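Local structure of glycosyl hydrolase family 62 protein (Coprinopsis cinerea, 5B6T) at residues Leu1-Phe5 with Ala237-Gln241; Ile23-Pro29 with Phe41-Thr47; Phe87-Gln92 with Leu171-Pro175. The protein is an alpha-L-arabinofuranosidase of glycoside hydrolase family 62, which probably releases L-arabinofuranose side groups from arabinoxylan. One frame throughout, in Å; residues are numbered along the deposited sequence.

Interaction 1: Leu1-Phe5 with Ala237-Gln241; sequences LPSSF and ALADQ
S3 O lies against the methyl of A239, 3.7 Å from A239 CB, and accepts a hydrogen bond from N244 ND2 in the loop that continues from 237-241. This carbonyl is therefore satisfied from outside the pair, while its touch on the methyl is van der Waals only. The carbonyl before it fares worse: L238 CD2 sits 3.7 Å from P2 O, which is buried here and has no polar partner in the model. L238 carries the largest share of the buried surface. With chi1 at -177°, CG swings away from the backbone N and the forked end reaches across to the N-terminal chain. One branch, L238 CD1, rests on the S3 backbone at 3.8 Å from S3 CA, and the other branch enters the angle between L1 and F5. There L238 CD2 meets L1 CD2 methyl to methyl at 4.0 Å, the two leucines inclined to each other.

L238 and A239 both face S225 of strand 221-228, forming a classic beta bulge just beyond the edge strand 236-237; both side chains of the bulge meet 1-5. The contact thereby links two neighbouring blades of the five-bladed beta-propeller, since 1-5 leads directly into strand 7-9 of the next sheet.

The F5 ring takes both residues of the bulge at its edge, in the ring plane: F5 CZ is 3.9 Å from L238 CD2, and F5 CD2 is 3.9 Å from A239 CB. The L238 side chain meets that of F5 at roughly a right angle. F246 adds a second aromatic ring beside F5, its plane inclined by about 55°. L209 of strand 207-215 touches both L1 and L238.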
ATOM      1  N   LEU A   1       6.091   6.437  19.089  1.00 17.81           N
ATOM      2  CA  LEU A   1       6.067   7.023  17.686  1.00 16.89           C
ATOM      3  C   LEU A   1       6.145   8.558  17.718  1.00 16.60           C
ATOM      4  O   LEU A   1       5.324   9.217  18.348  1.00 15.86           O
ATOM      5  CB  LEU A   1       4.798   6.569  16.932  1.00 17.73           C
ATOM      6  CG  LEU A   1       4.778   6.721  15.420  1.00 17.49           C
ATOM      7  CD1 LEU A   1       5.779   5.778  14.763  1.00 17.52           C
ATOM      8  CD2 LEU A   1       3.370   6.495  14.859  1.00 17.05           C
ATOM      9  N   PRO A   2       7.141   9.148  17.045  1.00 14.74           N
ATOM     10  CA  PRO A   2       7.293  10.605  17.049  1.00 14.76           C
ATOM     11  C   PRO A   2       6.267  11.328  16.194  1.00 15.36           C
ATOM     12  O   PRO A   2       5.530  10.693  15.423  1.00 14.61           O
ATOM     13  CB  PRO A   2       8.714  10.817  16.511  1.00 14.83           C
ATOM     14  CG  PRO A   2       8.942   9.634  15.639  1.00 15.68           C
ATOM     15  CD  PRO A   2       8.205   8.481  16.268  1.00 15.08           C
ATOM     16  N   SER A   3       6.226  12.651  16.313  1.00 14.96           N
ATOM     17  CA  SER A   3       5.250  13.458  15.597  1.00 15.66           C
ATOM     18  C   SER A   3       5.907  14.191  14.435  1.00 14.13           C
ATOM     19  O   SER A   3       5.287  15.008  13.762  1.00 14.68           O
ATOM     20  CB  SER A   3       4.579  14.444  16.574  1.00 18.27           C
ATOM     21  OG  SER A   3       5.541  15.353  17.081  1.00 22.13           O
ATOM     22  N   SER A   4       7.177  13.911  14.202  1.00 12.79           N
ATOM     23  CA  SER A   4       7.867  14.350  12.990  1.00 12.69           C
ATOM     24  C   SER A   4       8.782  13.205  12.576  1.00 11.21           C
ATOM     25  O   SER A   4       9.092  12.324  13.382  1.00 10.95           O
ATOM     26  CB  SER A   4       8.676  15.642  13.192  1.00 14.08           C
ATOM     27  OG  SER A   4       9.735  15.430  14.093  1.00 16.37           O
ATOM     28  N   PHE A   5       9.170  13.204  11.297  1.00  9.78           N
ATOM     29  CA  PHE A   5       9.949  12.120  10.717  1.00  9.63           C
ATOM     30  C   PHE A   5      11.099  12.607   9.879  1.00  9.22           C
ATOM     31  O   PHE A   5      11.026  13.623   9.225  1.00  9.05           O
ATOM     32  CB  PHE A   5       9.029  11.223   9.867  1.00  9.11           C
ATOM     33  CG  PHE A   5       7.960  10.593  10.673  1.00  9.14           C
ATOM     34  CD1 PHE A   5       8.194   9.389  11.319  1.00  9.28           C
ATOM     35  CD2 PHE A   5       6.774  11.274  10.935  1.00  9.07           C
ATOM     36  CE1 PHE A   5       7.217   8.845  12.143  1.00  8.89           C
ATOM     37  CE2 PHE A   5       5.818  10.727  11.758  1.00  9.26           C
ATOM     38  CZ  PHE A   5       6.042   9.512  12.348  1.00  9.29           C
ATOM     39  N   ALA A 237      -4.282  14.705  13.326  1.00  9.63           N
ATOM     40  CA  ALA A 237      -3.039  14.922  12.577  1.00  9.34           C
ATOM     41  C   ALA A 237      -1.832  14.503  13.394  1.00  9.23           C
ATOM     42  O   ALA A 237      -1.781  14.743  14.613  1.00  8.86           O
ATOM     43  CB  ALA A 237      -2.901  16.398  12.147  1.00  9.33           C
ATOM     44  N   LEU A 238      -0.870  13.847  12.744  1.00  9.08           N
ATOM     45  CA  LEU A 238       0.406  13.540  13.338  1.00  9.32           C
ATOM     46  C   LEU A 238       1.382  14.419  12.575  1.00  9.35           C
ATOM     47  O   LEU A 238       1.596  15.597  12.969  1.00 10.69           O
ATOM     48  CB  LEU A 238       0.713  12.039  13.261  1.00  9.46           C
ATOM     49  CG  LEU A 238       2.015  11.594  13.939  1.00  9.67           C
ATOM     50  CD1 LEU A 238       1.896  11.750  15.455  1.00  9.93           C
ATOM     51  CD2 LEU A 238       2.368  10.175  13.558  1.00  9.78           C
ATOM     52  N   ALA A 239       1.915  13.926  11.456  1.00  8.94           N
ATOM     53  CA  ALA A 239       2.734  14.728  10.552  1.00  8.90           C
ATOM     54  C   ALA A 239       1.991  14.794   9.227  1.00  8.49           C
ATOM     55  O   ALA A 239       2.029  13.877   8.402  1.00  7.98           O
ATOM     56  CB  ALA A 239       4.113  14.119  10.394  1.00  9.25           C
ATOM     57  N   ASP A 240       1.235  15.867   9.032  1.00  8.89           N
ATOM     58  CA  ASP A 240       0.250  15.926   7.912  1.00  9.22           C
ATOM     59  C   ASP A 240       0.337  17.215   7.097  1.00  9.02           C
ATOM     60  O   ASP A 240      -0.588  17.549   6.355  1.00  8.75           O
ATOM     61  CB  ASP A 240      -1.172  15.698   8.433  1.00  9.48           C
ATOM     62  CG  ASP A 240      -1.796  16.957   8.991  1.00  9.89           C
ATOM     63  OD1 ASP A 240      -1.046  17.716   9.657  1.00  9.40           O
ATOM     64  OD2 ASP A 240      -3.008  17.175   8.757  1.00 10.67           O
ATOM     65  N   GLN A 241       1.470  17.921   7.195  1.00  9.35           N
ATOM     66  CA  GLN A 241       1.637  19.171   6.469  1.00 10.12           C
ATOM     67  C   GLN A 241       2.896  19.141   5.628  1.00  9.94           C
ATOM     68  O   GLN A 241       3.834  18.390   5.906  1.00  9.51           O
ATOM     69  CB  GLN A 241       1.649  20.346   7.456  1.00 11.00           C
ATOM     70  CG  GLN A 241       0.382  20.463   8.302  1.00 12.31           C
ATOM     71  CD  GLN A 241      -0.871  20.745   7.482  1.00 13.86           C
ATOM     72  OE1 GLN A 241      -0.809  21.358   6.397  1.00 15.25           O
ATOM     73  NE2 GLN A 241      -2.014  20.255   7.959  1.00 14.83           N
TER

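Interaction 2: Ile23-Pro29 with Phe41-Thr47; sequences IQGIKDP and FASTAKT
G25-K27 and F41-K46 run antiparallel, their short axes 4.7 Å apart at closest and their directions 149° apart, with G25 opposite A45, I26 opposite T44 and K27 opposite S43. The hydrogen-bonded pairs are G25-A45 and K27-S43; I26-T44 is the non-hydrogen-bonded pair between them. At the outer end A45 O accepts from both Q24 N and G25 N, each at 2.9 Å, which makes a classic beta bulge and turns Q24 out of the regular ladder.

Beyond the bulge, I23 lies against the T44 and K46 side chains of the partner strand. I23 CG2 packs 3.8 Å from T44 CB, and I23 CD1 lies 3.6 Å from K46 CE, the isoleucine lying across the extended lysine chain, whose NZ is held by R21 O. On the face shared by K27 and S43, K27 CD covers the A45 methyl at 3.6 Å from A45 CB. A bend at chi3 (73°) then turns the lysine away, and its NZ bonds to Y299 OH and a glycerol oxygen.

The chain turns a corner at D28, where S43 OG donates to the anti lone pair of D28 OD2 at 2.7 Å. The same hydroxyl receives A83 N, so S43 ties the carboxylate to the adjoining sheet and limits its rotation. D28 OD2 also bonds the glycerol, and the D28 side chain is about 5 Å from the bound calcium ion, at the central pocket of the propeller. I26 CG2 meets A42 CB at 3.8 Å on the other face.

The pair belongs to the beta hairpin of strands 25-34 and 37-46. Strand 25-34 is outermost in its four-stranded sheet, though I26 bonds the W304 backbone; strand 49-57 flanks 37-46 on its far side, A82 and P84 of strand 82-89 touch S43, and Q289 and L287 of strand 285-290 touch K27 and P29.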
ATOM      1  N   ILE A  23       7.176  -3.998 -19.232  1.00 10.72           N
ATOM      2  CA  ILE A  23       6.579  -3.303 -18.098  1.00 10.71           C
ATOM      3  C   ILE A  23       7.350  -1.978 -17.897  1.00 10.22           C
ATOM      4  O   ILE A  23       8.572  -1.932 -17.963  1.00  9.31           O
ATOM      5  CB  ILE A  23       6.614  -4.197 -16.823  1.00 11.19           C
ATOM      6  CG1 ILE A  23       5.792  -5.489 -17.009  1.00 12.14           C
ATOM      7  CG2 ILE A  23       6.139  -3.416 -15.597  1.00 10.74           C
ATOM      8  CD1 ILE A  23       4.409  -5.319 -17.583  1.00 12.74           C
ATOM      9  N   GLN A  24       6.624  -0.892 -17.685  1.00  9.78           N
ATOM     10  CA  GLN A  24       7.224   0.427 -17.546  1.00 10.71           C
ATOM     11  C   GLN A  24       7.461   0.832 -16.080  1.00  9.93           C
ATOM     12  O   GLN A  24       8.484   1.437 -15.775  1.00 10.15           O
ATOM     13  CB  GLN A  24       6.377   1.461 -18.297  1.00 11.73           C
ATOM     14  CG  GLN A  24       6.453   1.185 -19.820  1.00 13.05           C
ATOM     15  CD  GLN A  24       5.489   1.966 -20.731  1.00 15.88           C
ATOM     16  OE1 GLN A  24       5.915   2.492 -21.778  1.00 19.81           O
ATOM     17  NE2 GLN A  24       4.218   2.006 -20.395  1.00 16.46           N
ATOM     18  N   GLY A  25       6.549   0.464 -15.179  1.00  9.12           N
ATOM     19  CA  GLY A  25       6.683   0.788 -13.769  1.00  8.92           C
ATOM     20  C   GLY A  25       6.418  -0.438 -12.894  1.00  8.23           C
ATOM     21  O   GLY A  25       5.584  -1.286 -13.226  1.00  8.50           O
ATOM     22  N   ILE A  26       7.122  -0.520 -11.766  1.00  8.07           N
ATOM     23  CA  ILE A  26       6.814  -1.488 -10.691  1.00  8.03           C
ATOM     24  C   ILE A  26       6.339  -0.638  -9.534  1.00  7.69           C
ATOM     25  O   ILE A  26       7.006   0.313  -9.158  1.00  7.89           O
ATOM     26  CB  ILE A  26       8.036  -2.323 -10.280  1.00  8.37           C
ATOM     27  CG1 ILE A  26       8.530  -3.130 -11.468  1.00  8.49           C
ATOM     28  CG2 ILE A  26       7.751  -3.202  -9.078  1.00  7.96           C
ATOM     29  CD1 ILE A  26       7.565  -4.137 -12.010  1.00  8.87           C
ATOM     30  N   LYS A  27       5.148  -0.957  -9.009  1.00  7.58           N
ATOM     31  CA  LYS A  27       4.376   0.006  -8.249  1.00  7.15           C
ATOM     32  C   LYS A  27       3.679  -0.609  -7.024  1.00  6.91           C
ATOM     33  O   LYS A  27       3.505  -1.813  -6.919  1.00  7.02           O
ATOM     34  CB  LYS A  27       3.295   0.605  -9.151  1.00  7.15           C
ATOM     35  CG  LYS A  27       3.837   1.403 -10.323  1.00  7.30           C
ATOM     36  CD  LYS A  27       2.716   2.152 -11.029  1.00  7.74           C
ATOM     37  CE  LYS A  27       2.228   3.325 -10.209  1.00  7.94           C
ATOM     38  NZ  LYS A  27       0.981   3.884 -10.789  1.00  8.37           N
ATOM     39  N   ASP A  28       3.260   0.268  -6.122  1.00  6.67           N
ATOM     40  CA  ASP A  28       2.256  -0.043  -5.120  1.00  6.47           C
ATOM     41  C   ASP A  28       2.602  -1.268  -4.242  1.00  6.33           C
ATOM     42  O   ASP A  28       1.754  -2.150  -4.055  1.00  6.36           O
ATOM     43  CB  ASP A  28       0.891  -0.295  -5.792  1.00  6.60           C
ATOM     44  CG  ASP A  28       0.550   0.696  -6.888  1.00  7.01           C
ATOM     45  OD1 ASP A  28       0.844   1.883  -6.718  1.00  7.44           O
ATOM     46  OD2 ASP A  28      -0.049   0.230  -7.908  1.00  7.00           O
ATOM     47  N   PRO A  29       3.826  -1.330  -3.680  1.00  6.43           N
ATOM     48  CA  PRO A  29       4.265  -2.572  -3.075  1.00  6.72           C
ATOM     49  C   PRO A  29       3.581  -2.926  -1.771  1.00  6.67           C
ATOM     50  O   PRO A  29       3.277  -2.041  -0.960  1.00  6.66           O
ATOM     51  CB  PRO A  29       5.770  -2.327  -2.803  1.00  6.77           C
ATOM     52  CG  PRO A  29       5.871  -0.837  -2.682  1.00  6.91           C
ATOM     53  CD  PRO A  29       4.896  -0.308  -3.676  1.00  6.73           C
ATOM     54  N   PHE A  41       4.807  -8.055  -3.089  1.00  6.68           N
ATOM     55  CA  PHE A  41       3.816  -8.055  -4.170  1.00  6.70           C
ATOM     56  C   PHE A  41       3.710  -6.658  -4.704  1.00  6.75           C
ATOM     57  O   PHE A  41       3.723  -5.711  -3.932  1.00  6.95           O
ATOM     58  CB  PHE A  41       2.452  -8.514  -3.628  1.00  6.78           C
ATOM     59  CG  PHE A  41       2.462  -9.916  -3.110  1.00  6.83           C
ATOM     60  CD1 PHE A  41       3.010 -10.228  -1.878  1.00  6.95           C
ATOM     61  CD2 PHE A  41       1.956 -10.942  -3.896  1.00  6.98           C
ATOM     62  CE1 PHE A  41       3.072 -11.547  -1.442  1.00  7.26           C
ATOM     63  CE2 PHE A  41       1.971 -12.241  -3.437  1.00  7.43           C
ATOM     64  CZ  PHE A  41       2.508 -12.538  -2.207  1.00  7.63           C
ATOM     65  N   ALA A  42       3.633  -6.511  -6.034  1.00  6.53           N
ATOM     66  CA  ALA A  42       3.610  -5.186  -6.627  1.00  6.83           C
ATOM     67  C   ALA A  42       2.735  -5.195  -7.859  1.00  6.81           C
ATOM     68  O   ALA A  42       2.510  -6.265  -8.448  1.00  7.04           O
ATOM     69  CB  ALA A  42       5.038  -4.762  -6.984  1.00  6.74           C
ATOM     70  N   SER A  43       2.259  -4.004  -8.235  1.00  6.68           N
ATOM     71  CA  SER A  43       1.630  -3.819  -9.549  1.00  7.31           C
ATOM     72  C   SER A  43       2.681  -3.762 -10.643  1.00  7.34           C
ATOM     73  O   SER A  43       3.699  -3.110 -10.498  1.00  7.86           O
ATOM     74  CB  SER A  43       0.843  -2.506  -9.621  1.00  7.40           C
ATOM     75  OG  SER A  43      -0.059  -2.416  -8.548  1.00  7.62           O
ATOM     76  N   THR A  44       2.414  -4.434 -11.762  1.00  7.61           N
ATOM     77  CA  THR A  44       3.104  -4.125 -13.020  1.00  7.97           C
ATOM     78  C   THR A  44       2.280  -3.084 -13.772  1.00  8.06           C
ATOM     79  O   THR A  44       1.049  -3.225 -13.858  1.00  7.83           O
ATOM     80  CB  THR A  44       3.306  -5.381 -13.885  1.00  8.23           C
ATOM     81  OG1 THR A  44       2.039  -5.957 -14.280  1.00  8.81           O
ATOM     82  CG2 THR A  44       4.077  -6.432 -13.126  1.00  8.37           C
ATOM     83  N   ALA A  45       2.936  -2.054 -14.302  1.00  7.91           N
ATOM     84  CA  ALA A  45       2.255  -0.963 -14.955  1.00  8.17           C
ATOM     85  C   ALA A  45       2.858  -0.626 -16.293  1.00  8.73           C
ATOM     86  O   ALA A  45       4.099  -0.460 -16.432  1.00  9.13           O
ATOM     87  CB  ALA A  45       2.255   0.278 -14.087  1.00  8.37           C
ATOM     88  N   LYS A  46       1.968  -0.480 -17.275  1.00  9.78           N
ATOM     89  CA  LYS A  46       2.322   0.026 -18.593  1.00 10.70           C
ATOM     90  C   LYS A  46       1.073   0.628 -19.239  1.00 12.15           C
ATOM     91  O   LYS A  46      -0.020   0.463 -18.724  1.00 11.89           O
ATOM     92  CB  LYS A  46       2.918  -1.087 -19.472  1.00 10.54           C
ATOM     93  CG  LYS A  46       2.118  -2.382 -19.496  1.00 10.93           C
ATOM     94  CD  LYS A  46       2.772  -3.408 -20.402  1.00 11.52           C
ATOM     95  CE  LYS A  46       2.049  -4.734 -20.304  1.00 12.62           C
ATOM     96  NZ  LYS A  46       2.544  -5.731 -21.292  1.00 13.26           N
ATOM     97  N   THR A  47       1.234   1.290 -20.392  1.00 14.86           N
ATOM     98  CA  THR A  47       0.090   1.878 -21.083  1.00 17.50           C
ATOM     99  C   THR A  47      -1.000   0.844 -21.308  1.00 18.33           C
ATOM    100  O   THR A  47      -2.170   1.161 -21.219  1.00 18.67           O
ATOM    101  CB  THR A  47       0.541   2.426 -22.466  1.00 19.69           C
ATOM    102  OG1 THR A  47       1.505   3.446 -22.240  1.00 23.48           O
ATOM    103  CG2 THR A  47      -0.643   3.005 -23.269  1.00 21.33           C
TER

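Interaction 3: Phe87-Gln92 with Leu171-Pro175; sequences FYFAPQ and LSNFP
The F89 ring is held between F174 and P91: F174 CD2 stands 3.5 Å above the centre of one face, and P91 CD lies 3.8 Å above the other, shifted toward the rim. The F89 and F174 planes make 31°, with centroids 4.7 Å apart, an oblique meeting in which the side chains lie alongside, pointing opposite ways. At the edge of F89 lie Q92 CB, a water and L171 O, the last 3.4 Å from F89 CZ and in the ring plane. The L171 methyl CD1 closes on the same end of the ring, against F89 CE1 and CZ. With chi1 near -169°, F89 CG stands opposite the backbone N, which carries the ring out from the strand end to these partners. F87 reaches the far end of F174, their CZ atoms 4.0 Å apart with F174 CZ at the F87 ring edge, while P175 CB, after a cis peptide bond, covers one face of F174.

Replacing F89 by an alanine would probably open a gap between P91 and F174 and leave the F174 ring freer to turn.

A polar bond flanks this cluster. Q92 NE2 donates to F174 O at 2.9 Å, bent to 131° at the hydrogen though F174 O lies close to the amide plane. It also donates to the water at 3.0 Å, which in turn gives a bond to S172 O at 3.1 Å. Q92 OE1 is taken by Y96 OH, so both ends of the amide are fixed.

C153, in disulfide with C148, touches F89, L171 and F174 from strand 152-158. Here the aromatic cluster joins two neighbouring blades of the family 62 five-bladed beta-propeller: the end of strand 82-89 and its 3-10 turn pack against the loop after strand 163-170.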
ATOM      1  N   PHE A  87      -1.485 -10.357   3.642  1.00  6.69           N
ATOM      2  CA  PHE A  87      -1.477 -10.592   5.099  1.00  6.93           C
ATOM      3  C   PHE A  87      -1.978 -11.998   5.369  1.00  7.18           C
ATOM      4  O   PHE A  87      -2.641 -12.601   4.521  1.00  7.73           O
ATOM      5  CB  PHE A  87      -2.335  -9.574   5.904  1.00  6.82           C
ATOM      6  CG  PHE A  87      -3.770  -9.507   5.472  1.00  7.02           C
ATOM      7  CD1 PHE A  87      -4.735 -10.303   6.086  1.00  7.54           C
ATOM      8  CD2 PHE A  87      -4.187  -8.611   4.489  1.00  7.11           C
ATOM      9  CE1 PHE A  87      -6.052 -10.263   5.677  1.00  7.40           C
ATOM     10  CE2 PHE A  87      -5.518  -8.581   4.080  1.00  7.31           C
ATOM     11  CZ  PHE A  87      -6.444  -9.370   4.711  1.00  7.32           C
ATOM     12  N   TYR A  88      -1.679 -12.501   6.556  1.00  7.59           N
ATOM     13  CA  TYR A  88      -2.097 -13.833   6.954  1.00  8.33           C
ATOM     14  C   TYR A  88      -3.313 -13.695   7.822  1.00  8.18           C
ATOM     15  O   TYR A  88      -3.253 -13.054   8.896  1.00  7.76           O
ATOM     16  CB  TYR A  88      -0.965 -14.507   7.731  1.00  9.35           C
ATOM     17  CG  TYR A  88      -1.226 -15.913   8.176  1.00 10.35           C
ATOM     18  CD1 TYR A  88      -1.256 -16.968   7.262  1.00 11.05           C
ATOM     19  CD2 TYR A  88      -1.341 -16.202   9.508  1.00 11.60           C
ATOM     20  CE1 TYR A  88      -1.467 -18.273   7.678  1.00 11.97           C
ATOM     21  CE2 TYR A  88      -1.552 -17.496   9.937  1.00 12.32           C
ATOM     22  CZ  TYR A  88      -1.614 -18.524   9.022  1.00 11.89           C
ATOM     23  OH  TYR A  88      -1.770 -19.834   9.470  1.00 14.59           O
ATOM     24  N   PHE A  89      -4.423 -14.277   7.387  1.00  7.84           N
ATOM     25  CA  PHE A  89      -5.659 -14.236   8.169  1.00  7.95           C
ATOM     26  C   PHE A  89      -5.666 -15.457   9.067  1.00  8.49           C
ATOM     27  O   PHE A  89      -6.086 -16.562   8.679  1.00  8.53           O
ATOM     28  CB  PHE A  89      -6.909 -14.183   7.290  1.00  8.12           C
ATOM     29  CG  PHE A  89      -8.154 -13.871   8.062  1.00  8.13           C
ATOM     30  CD1 PHE A  89      -8.373 -12.594   8.535  1.00  8.03           C
ATOM     31  CD2 PHE A  89      -9.075 -14.863   8.382  1.00  8.74           C
ATOM     32  CE1 PHE A  89      -9.482 -12.292   9.281  1.00  7.86           C
ATOM     33  CE2 PHE A  89     -10.207 -14.565   9.121  1.00  8.92           C
ATOM     34  CZ  PHE A  89     -10.412 -13.293   9.578  1.00  8.57           C
ATOM     35  N   ALA A  90      -5.141 -15.261  10.266  1.00  8.86           N
ATOM     36  CA  ALA A  90      -4.810 -16.381  11.154  1.00  9.61           C
ATOM     37  C   ALA A  90      -5.993 -17.290  11.482  1.00 10.29           C
ATOM     38  O   ALA A  90      -5.816 -18.519  11.508  1.00 10.65           O
ATOM     39  CB  ALA A  90      -4.134 -15.855  12.403  1.00  9.61           C
ATOM     40  N   PRO A  91      -7.197 -16.733  11.682  1.00 10.09           N
ATOM     41  CA  PRO A  91      -8.321 -17.648  12.028  1.00 10.28           C
ATOM     42  C   PRO A  91      -8.630 -18.711  10.961  1.00 10.46           C
ATOM     43  O   PRO A  91      -9.125 -19.786  11.293  1.00 11.62           O
ATOM     44  CB  PRO A  91      -9.490 -16.684  12.218  1.00 10.37           C
ATOM     45  CG  PRO A  91      -8.836 -15.414  12.688  1.00 10.69           C
ATOM     46  CD  PRO A  91      -7.573 -15.319  11.892  1.00 10.56           C
ATOM     47  N   GLN A  92      -8.294 -18.440   9.711  1.00  9.65           N
ATOM     48  CA  GLN A  92      -8.516 -19.378   8.604  1.00  9.91           C
ATOM     49  C   GLN A  92      -7.268 -20.085   8.141  1.00  9.53           C
ATOM     50  O   GLN A  92      -7.340 -20.914   7.234  1.00  9.36           O
ATOM     51  CB  GLN A  92      -9.122 -18.636   7.415  1.00  9.65           C
ATOM     52  CG  GLN A  92     -10.503 -18.124   7.723  1.00  9.95           C
ATOM     53  CD  GLN A  92     -11.031 -17.176   6.686  1.00 10.66           C
ATOM     54  OE1 GLN A  92     -10.459 -17.053   5.610  1.00 10.75           O
ATOM     55  NE2 GLN A  92     -12.133 -16.539   6.989  1.00 11.28           N
ATOM     56  N   LEU A 171     -14.897 -10.355  12.508  1.00 12.44           N
ATOM     57  CA  LEU A 171     -13.768 -11.251  12.305  1.00 13.23           C
ATOM     58  C   LEU A 171     -14.201 -12.653  11.845  1.00 14.59           C
ATOM     59  O   LEU A 171     -13.549 -13.244  10.993  1.00 15.05           O
ATOM     60  CB  LEU A 171     -12.907 -11.306  13.582  1.00 13.79           C
ATOM     61  CG  LEU A 171     -11.539 -11.975  13.548  1.00 14.33           C
ATOM     62  CD1 LEU A 171     -10.568 -11.170  12.727  1.00 13.60           C
ATOM     63  CD2 LEU A 171     -11.025 -12.089  14.970  1.00 14.72           C
ATOM     64  N   SER A 172     -15.289 -13.205  12.406  1.00 15.58           N
ATOM     65  CA  SER A 172     -15.731 -14.556  12.029  1.00 17.23           C
ATOM     66  C   SER A 172     -16.314 -14.602  10.626  1.00 16.08           C
ATOM     67  O   SER A 172     -16.173 -15.611   9.951  1.00 18.36           O
ATOM     68  CB  SER A 172     -16.755 -15.140  13.035  1.00 19.38           C
ATOM     69  OG  SER A 172     -17.835 -14.251  13.218  1.00 23.77           O
ATOM     70  N   ASN A 173     -16.938 -13.523  10.152  1.00 14.97           N
ATOM     71  CA  ASN A 173     -17.563 -13.553   8.820  1.00 13.88           C
ATOM     72  C   ASN A 173     -16.632 -13.194   7.648  1.00 11.63           C
ATOM     73  O   ASN A 173     -16.934 -13.541   6.509  1.00 11.15           O
ATOM     74  CB  ASN A 173     -18.762 -12.620   8.747  1.00 16.26           C
ATOM     75  CG  ASN A 173     -19.981 -13.176   9.460  1.00 20.47           C
ATOM     76  OD1 ASN A 173     -20.120 -14.387   9.637  1.00 24.69           O
ATOM     77  ND2 ASN A 173     -20.868 -12.292   9.870  1.00 23.18           N
ATOM     78  N   PHE A 174     -15.533 -12.494   7.966  1.00 10.59           N
ATOM     79  CA  PHE A 174     -14.530 -12.106   6.965  1.00  9.55           C
ATOM     80  C   PHE A 174     -14.240 -13.321   6.068  1.00  9.80           C
ATOM     81  O   PHE A 174     -14.028 -14.423   6.572  1.00 10.36           O
ATOM     82  CB  PHE A 174     -13.260 -11.578   7.623  1.00  9.50           C
ATOM     83  CG  PHE A 174     -12.210 -11.138   6.636  1.00  8.58           C
ATOM     84  CD1 PHE A 174     -12.219  -9.850   6.133  1.00  8.05           C
ATOM     85  CD2 PHE A 174     -11.237 -12.022   6.197  1.00  8.36           C
ATOM     86  CE1 PHE A 174     -11.255  -9.456   5.191  1.00  8.03           C
ATOM     87  CE2 PHE A 174     -10.285 -11.632   5.250  1.00  8.38           C
ATOM     88  CZ  PHE A 174     -10.306 -10.348   4.747  1.00  8.14           C
ATOM     89  N   PRO A 175     -14.197 -13.142   4.740  1.00  9.17           N
ATOM     90  CA  PRO A 175     -14.240 -11.915   3.951  1.00  9.24           C
ATOM     91  C   PRO A 175     -15.655 -11.460   3.573  1.00  9.26           C
ATOM     92  O   PRO A 175     -15.786 -10.477   2.835  1.00  9.54           O
ATOM     93  CB  PRO A 175     -13.501 -12.317   2.677  1.00  9.31           C
ATOM     94  CG  PRO A 175     -13.906 -13.748   2.492  1.00  9.23           C
ATOM     95  CD  PRO A 175     -13.966 -14.325   3.877  1.00  9.30           C
TER
HETATM   96  O   HOH W   1     -13.246 -16.735   9.762  1.00 26.66           O

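All three contacts belong to one propeller but lie apart on it. Interaction 1, where the N-terminal chain, on its way to strand 7-9 in the closing blade, meets the blade before it, is centred 29 Å from interaction 2 and 31 Å from interaction 3. Interactions 2 and 3 are centred 27 Å apart but approach to about 7 Å at their nearest atoms, since strand 82-89, which carries F87, also borders S43. Interaction 2 lies nearer the calcium than interaction 3 does: the D28 side chain is about 5 Å from the ion, that of F87 about 11 Å. D28, with its glycerol, probably marks the central active-site pocket. Interactions 1 and 3 join blades, whereas interaction 2 builds one.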